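PDB 7BYY: acetyltransferase from Escherichia coli, which acetylates aminoacyl-tRNAs as the toxin of a toxin-antitoxin system, probably transferring the acetyl group from acetyl-CoA to charged tRNAs such as glycyl-tRNA(Gly). Local coordinates for residues 43-48 with 70-75; 16-21 with 47-52. The protein carries 1 engineered substitution. All blocks are in the same frame, centred on the assembly; numbering follows the deposited sequence.

Contact 1: 43-48 with 70-75; sequences ASLKKS and ICTFTA
Within the helix that lays Leu45 against Ile70 and Thr72, Ser44 O is gripped twice by one residue: Ser48 N donates at 3.2 Å, the helical bond to the turn before, and Ser48 OG at 3.0 Å. The two donors approach from opposite faces of the Ser44 carbonyl plane. The hydroxyl is tilted out of that plane and meets the C=O at an angle of 148°; it can turn back to the preceding turn because OG stands beside its own backbone N, anti to its carbonyl carbon (chi1 -73°). These bonds stay within the helix, which is kinked at 46 and 47, where the usual amide bonds to the turn before are missing. No hydrogen bond crosses to the strand. What crosses is the forked end of Leu45, carried out by CG lying anti to the backbone N (chi1 168°). One branch, CD2, meets Ile70 CD1 at 4.3 Å, and the other, CD1, meets Thr72 CG2 at 4.3 Å, methyl to methyl. Thr72 thus offers its methyl to the helix. The CA atoms of Leu45 and Thr72 remain 9.0 Å apart, a separation bridged entirely by side chains. Phe40, earlier on the same helix, also touches Leu45 and Thr72, and Val41 reaches Ile70. Alternation along the strand sends Phe73 to the other sheet face, where its ring meets Phe122 and His125 of helix 114-132 and touches Leu133 of the second subunit. Helices therefore cover both faces of the strand, as in the GNAT fold. With three buried residues touching through methyl groups alone, the contact is held by apolar packing, while the double bond to Ser44 O stays within the helix and adds nothing polar across it.

Contact 2: 16-21 with 47-52; sequences CNYQSD and KSVRNS
The Tyr18 ring and the Arg50 guanidinium are the flat groups here, and they are met differently. Val49 CG2 comes up to the edge of the tyrosine ring, near its plane, at 4.3 Å from Tyr18 CD1, whereas Ser20 CB lies over one face of the guanidinium. The tyrosine ring is anchored at its far end: Tyr18 OH is hydrogen-bonded to Gln27 NE2 and to Ile22 O, so two groups of the following loop fix where the phenol ends. Between the two flat groups sits Ser20, directed at the helix. Its CB touches Val49 CG2 at 3.6 Å and Arg50 CG at 3.7 Å, and its OG lies 3.6 Å from the same Arg50 CG. Serine therefore meets the arginine chiefly along the aliphatic part of the side chain, which runs past it before bending at chi3 (-92°), the turn that carries the guanidinium back over Ser20 CB. Arg50 NH1 stays 4.0 Å from Ser20 O, and 6.1 Å separates it from Asp21 OD1; any attraction to that carboxylate is probably weak and long-range. The isopropyl group of Val49 is the apolar link, a single methyl serving both Tyr18 and Ser20. Just beyond, the helix is closed by a Schellman motif, with Ser52 as its C-prime residue at positive phi (61°) and a weak bond from Ser52 N to Val49 O at 3.0 Å. Asn51 and Ser52 then lie against Ser90 and Pro134 of the second subunit. The contact thus joins the loop that leaves edge strand 13-17 to the C-terminal end of helix 35-50, beside strand 55-61, whose Ala56 bonds to the Tyr18 backbone and touches its side chain.

How the contacts relate
The centres of contacts 1 and 2 lie 7 Å apart, on the same side of the chain's centre, and both draw on helix 35-50, sharing Lys47 and Ser48. Along the chain, 16-21 comes first, then the helix, then strand 67-79 with 70-75. The two contacts touch directly: Leu45 CG lies 3.6 Å from Tyr18 CE1, so the leucine of contact 1 also packs on the tyrosine of contact 2. One helix is thereby set on an inner strand of the mixed sheet and on the loop leaving its edge strand 13-17. Both contacts also reach the second subunit, placing this corner of the acetyltransferase fold near the dimer interface.

Contact 1: 43-48 with 70-75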
loop_
_atom_site.group_PDB
_atom_site.type_symbol
_atom_site.label_atom_id
_atom_site.label_comp_id
_atom_site.label_asym_id
_atom_site.label_seq_id
_atom_site.Cartn_x
_atom_site.Cartn_y
_atom_site.Cartn_z
ATOM N N ALA A 43 9.842 22.464 -7.315
ATOM C CA ALA A 43 10.803 21.878 -8.239
ATOM C C ALA A 43 10.667 20.374 -8.436
ATOM O O ALA A 43 10.996 19.882 -9.517
ATOM C CB ALA A 43 12.233 22.179 -7.772
ATOM N N SER A 44 10.204 19.626 -7.434
ATOM C CA SER A 44 10.286 18.171 -7.471
ATOM C C SER A 44 8.944 17.457 -7.458
ATOM O O SER A 44 8.923 16.222 -7.527
ATOM C CB SER A 44 11.128 17.666 -6.292
ATOM O OG SER A 44 10.985 16.264 -6.130
ATOM N N LEU A 45 7.826 18.181 -7.373
ATOM C CA LEU A 45 6.534 17.515 -7.229
ATOM C C LEU A 45 6.160 16.740 -8.487
ATOM O O LEU A 45 5.663 15.609 -8.401
ATOM C CB LEU A 45 5.452 18.540 -6.890
ATOM C CG LEU A 45 4.010 18.037 -6.993
ATOM C CD1 LEU A 45 3.720 16.968 -5.943
ATOM C CD2 LEU A 45 3.026 19.189 -6.887
ATOM N N LYS A 46 6.397 17.328 -9.662
ATOM C CA LYS A 46 5.980 16.699 -10.912
ATOM C C LYS A 46 6.714 15.384 -11.152
ATOM O O LYS A 46 6.103 14.387 -11.555
ATOM C CB LYS A 46 6.212 17.659 -12.080
ATOM C CG LYS A 46 5.259 18.841 -12.130
ATOM C CD LYS A 46 5.364 19.554 -13.465
ATOM C CE LYS A 46 4.081 20.287 -13.813
ATOM N NZ LYS A 46 4.018 20.643 -15.265
ATOM N N LYS A 47 8.023 15.360 -10.906
ATOM C CA LYS A 47 8.809 14.178 -11.232
ATOM C C LYS A 47 8.656 13.073 -10.201
ATOM O O LYS A 47 8.863 11.899 -10.526
ATOM C CB LYS A 47 10.275 14.559 -11.371
ATOM C CG LYS A 47 10.457 15.938 -11.951
ATOM C CD LYS A 47 11.833 16.477 -11.619
ATOM C CE LYS A 47 12.636 16.653 -12.902
ATOM N NZ LYS A 47 13.877 17.434 -12.743
ATOM N N SER A 48 8.307 13.418 -8.963
ATOM C CA SER A 48 8.126 12.388 -7.948
ATOM C C SER A 48 6.948 11.482 -8.292
ATOM O O SER A 48 7.077 10.253 -8.291
ATOM C CB SER A 48 7.942 13.029 -6.574
ATOM O OG SER A 48 9.169 13.551 -6.100
ATOM N N ILE A 70 -1.130 20.875 -0.294
ATOM C CA ILE A 70 -0.616 19.670 -0.927
ATOM C C ILE A 70 -0.449 18.599 0.143
ATOM O O ILE A 70 -0.364 18.887 1.339
ATOM C CB ILE A 70 0.721 19.914 -1.663
ATOM C CG1 ILE A 70 0.889 18.924 -2.816
ATOM C CG2 ILE A 70 1.893 19.817 -0.696
ATOM C CD1 ILE A 70 -0.104 19.119 -3.932
ATOM N N CYS A 71 -0.406 17.348 -0.308
ATOM C CA CYS A 71 -0.299 16.223 0.614
ATOM C C CYS A 71 0.240 15.023 -0.151
ATOM O O CYS A 71 -0.467 14.466 -0.996
ATOM C CB CYS A 71 -1.653 15.917 1.232
ATOM S SG CYS A 71 -1.700 14.347 2.077
ATOM N N THR A 72 1.470 14.617 0.151
ATOM C CA THR A 72 2.104 13.492 -0.523
ATOM C C THR A 72 2.287 12.327 0.442
ATOM O O THR A 72 2.526 12.518 1.639
ATOM C CB THR A 72 3.462 13.882 -1.116
ATOM O OG1 THR A 72 4.307 14.399 -0.085
ATOM C CG2 THR A 72 3.289 14.938 -2.201
ATOM N N PHE A 73 2.186 11.114 -0.096
ATOM C CA PHE A 73 2.211 9.916 0.729
ATOM C C PHE A 73 2.701 8.742 -0.108
ATOM O O PHE A 73 2.530 8.720 -1.330
ATOM C CB PHE A 73 0.826 9.623 1.312
ATOM C CG PHE A 73 -0.277 9.667 0.294
ATOM C CD1 PHE A 73 -0.869 10.871 -0.056
ATOM C CD2 PHE A 73 -0.723 8.504 -0.313
ATOM C CE1 PHE A 73 -1.884 10.914 -0.994
ATOM C CE2 PHE A 73 -1.740 8.541 -1.247
ATOM C CZ PHE A 73 -2.322 9.749 -1.589
ATOM N N THR A 74 3.325 7.775 0.565
ATOM C CA THR A 74 3.885 6.585 -0.066
ATOM C C THR A 74 3.459 5.350 0.718
ATOM O O THR A 74 2.744 5.436 1.719
ATOM C CB THR A 74 5.419 6.645 -0.138
ATOM O OG1 THR A 74 5.969 6.367 1.157
ATOM C CG2 THR A 74 5.896 8.012 -0.593
ATOM N N ALA A 75 3.910 4.190 0.256
ATOM C CA ALA A 75 3.768 2.955 1.014
ATOM C C ALA A 75 5.001 2.746 1.884
ATOM O O ALA A 75 6.115 3.130 1.517
ATOM C CB ALA A 75 3.567 1.758 0.083
#

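Contact 2: 16-21 with 47-52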
loop_
_atom_site.group_PDB
_atom_site.type_symbol
_atom_site.label_atom_id
_atom_site.label_comp_id
_atom_site.label_asym_id
_atom_site.label_seq_id
_atom_site.Cartn_x
_atom_site.Cartn_y
_atom_site.Cartn_z
ATOM N N CYS A 16 -8.428 17.067 -5.271
ATOM C CA CYS A 16 -8.037 16.409 -6.508
ATOM C C CYS A 16 -6.787 15.577 -6.279
ATOM O O CYS A 16 -5.899 15.976 -5.522
ATOM C CB CYS A 16 -7.765 17.424 -7.630
ATOM S SG CYS A 16 -9.000 18.736 -7.817
ATOM N N ASN A 17 -6.729 14.419 -6.932
ATOM C CA ASN A 17 -5.470 13.698 -7.069
ATOM C C ASN A 17 -4.581 14.463 -8.036
ATOM O O ASN A 17 -4.935 14.632 -9.207
ATOM C CB ASN A 17 -5.714 12.279 -7.572
ATOM C CG ASN A 17 -6.058 11.316 -6.458
ATOM O OD1 ASN A 17 -7.230 11.090 -6.160
ATOM N ND2 ASN A 17 -5.036 10.738 -5.835
ATOM N N TYR A 18 -3.439 14.942 -7.550
ATOM C CA TYR A 18 -2.609 15.822 -8.361
ATOM C C TYR A 18 -2.110 15.099 -9.605
ATOM O O TYR A 18 -1.577 13.988 -9.525
ATOM C CB TYR A 18 -1.424 16.345 -7.551
ATOM C CG TYR A 18 -0.419 17.063 -8.417
ATOM C CD1 TYR A 18 0.785 16.462 -8.759
ATOM C CD2 TYR A 18 -0.687 18.330 -8.920
ATOM C CE1 TYR A 18 1.701 17.107 -9.566
ATOM C CE2 TYR A 18 0.221 18.983 -9.727
ATOM C CZ TYR A 18 1.414 18.366 -10.046
ATOM O OH TYR A 18 2.327 19.007 -10.849
ATOM N N GLN A 19 -2.286 15.738 -10.758
ATOM C CA GLN A 19 -1.805 15.221 -12.032
ATOM C C GLN A 19 -0.463 15.865 -12.355
ATOM O O GLN A 19 -0.320 17.089 -12.266
ATOM C CB GLN A 19 -2.811 15.493 -13.152
ATOM C CG GLN A 19 -4.261 15.259 -12.757
ATOM C CD GLN A 19 -4.841 14.004 -13.381
ATOM O OE1 GLN A 19 -4.570 13.687 -14.542
ATOM N NE2 GLN A 19 -5.644 13.277 -12.610
ATOM N N SER A 20 0.516 15.038 -12.734
ATOM C CA SER A 20 1.868 15.531 -12.970
ATOM C C SER A 20 1.953 16.492 -14.149
ATOM O O SER A 20 2.898 17.286 -14.211
ATOM C CB SER A 20 2.824 14.357 -13.188
ATOM O OG SER A 20 2.226 13.344 -13.979
ATOM N N ASP A 21 0.998 16.447 -15.077
ATOM C CA ASP A 21 1.010 17.319 -16.244
ATOM C C ASP A 21 0.229 18.609 -16.030
ATOM O O ASP A 21 -0.027 19.333 -16.998
ATOM C CB ASP A 21 0.464 16.576 -17.468
ATOM C CG ASP A 21 -0.791 15.777 -17.158
ATOM O OD1 ASP A 21 -0.871 15.199 -16.052
ATOM O OD2 ASP A 21 -1.695 15.725 -18.022
ATOM N N LYS A 47 8.023 15.360 -10.906
ATOM C CA LYS A 47 8.809 14.178 -11.232
ATOM C C LYS A 47 8.656 13.073 -10.201
ATOM O O LYS A 47 8.863 11.899 -10.526
ATOM C CB LYS A 47 10.275 14.559 -11.371
ATOM C CG LYS A 47 10.457 15.938 -11.951
ATOM C CD LYS A 47 11.833 16.477 -11.619
ATOM C CE LYS A 47 12.636 16.653 -12.902
ATOM N NZ LYS A 47 13.877 17.434 -12.743
ATOM N N SER A 48 8.307 13.418 -8.963
ATOM C CA SER A 48 8.126 12.388 -7.948
ATOM C C SER A 48 6.948 11.482 -8.292
ATOM O O SER A 48 7.077 10.253 -8.291
ATOM C CB SER A 48 7.942 13.029 -6.574
ATOM O OG SER A 48 9.169 13.551 -6.100
ATOM N N VAL A 49 5.790 12.072 -8.598
ATOM C CA VAL A 49 4.628 11.249 -8.919
ATOM C C VAL A 49 4.717 10.661 -10.321
ATOM O O VAL A 49 4.063 9.648 -10.599
ATOM C CB VAL A 49 3.315 12.036 -8.745
ATOM C CG1 VAL A 49 3.332 12.812 -7.433
ATOM C CG2 VAL A 49 3.077 12.965 -9.915
ATOM N N ARG A 50 5.513 11.258 -11.211
ATOM C CA ARG A 50 5.756 10.643 -12.512
ATOM C C ARG A 50 6.520 9.337 -12.349
ATOM O O ARG A 50 6.153 8.311 -12.934
ATOM C CB ARG A 50 6.519 11.609 -13.417
ATOM C CG ARG A 50 5.650 12.306 -14.449
ATOM C CD ARG A 50 6.474 12.823 -15.616
ATOM N NE ARG A 50 6.918 14.200 -15.408
ATOM C CZ ARG A 50 6.293 15.270 -15.891
ATOM N NH1 ARG A 50 5.187 15.122 -16.611
ATOM N NH2 ARG A 50 6.771 16.485 -15.654
ATOM N N ASN A 51 7.584 9.357 -11.545
ATOM C CA ASN A 51 8.254 8.127 -11.146
ATOM C C ASN A 51 7.343 7.230 -10.321
ATOM O O ASN A 51 7.642 6.043 -10.159
ATOM C CB ASN A 51 9.520 8.465 -10.354
ATOM C CG ASN A 51 10.475 7.291 -10.234
ATOM O OD1 ASN A 51 10.152 6.264 -9.633
ATOM N ND2 ASN A 51 11.664 7.441 -10.806
ATOM N N SER A 52 6.228 7.768 -9.825
ATOM C CA SER A 52 5.394 7.101 -8.824
ATOM C C SER A 52 6.198 6.848 -7.551
ATOM O O SER A 52 6.125 5.778 -6.944
ATOM C CB SER A 52 4.769 5.807 -9.358
ATOM O OG SER A 52 5.702 4.743 -9.364
#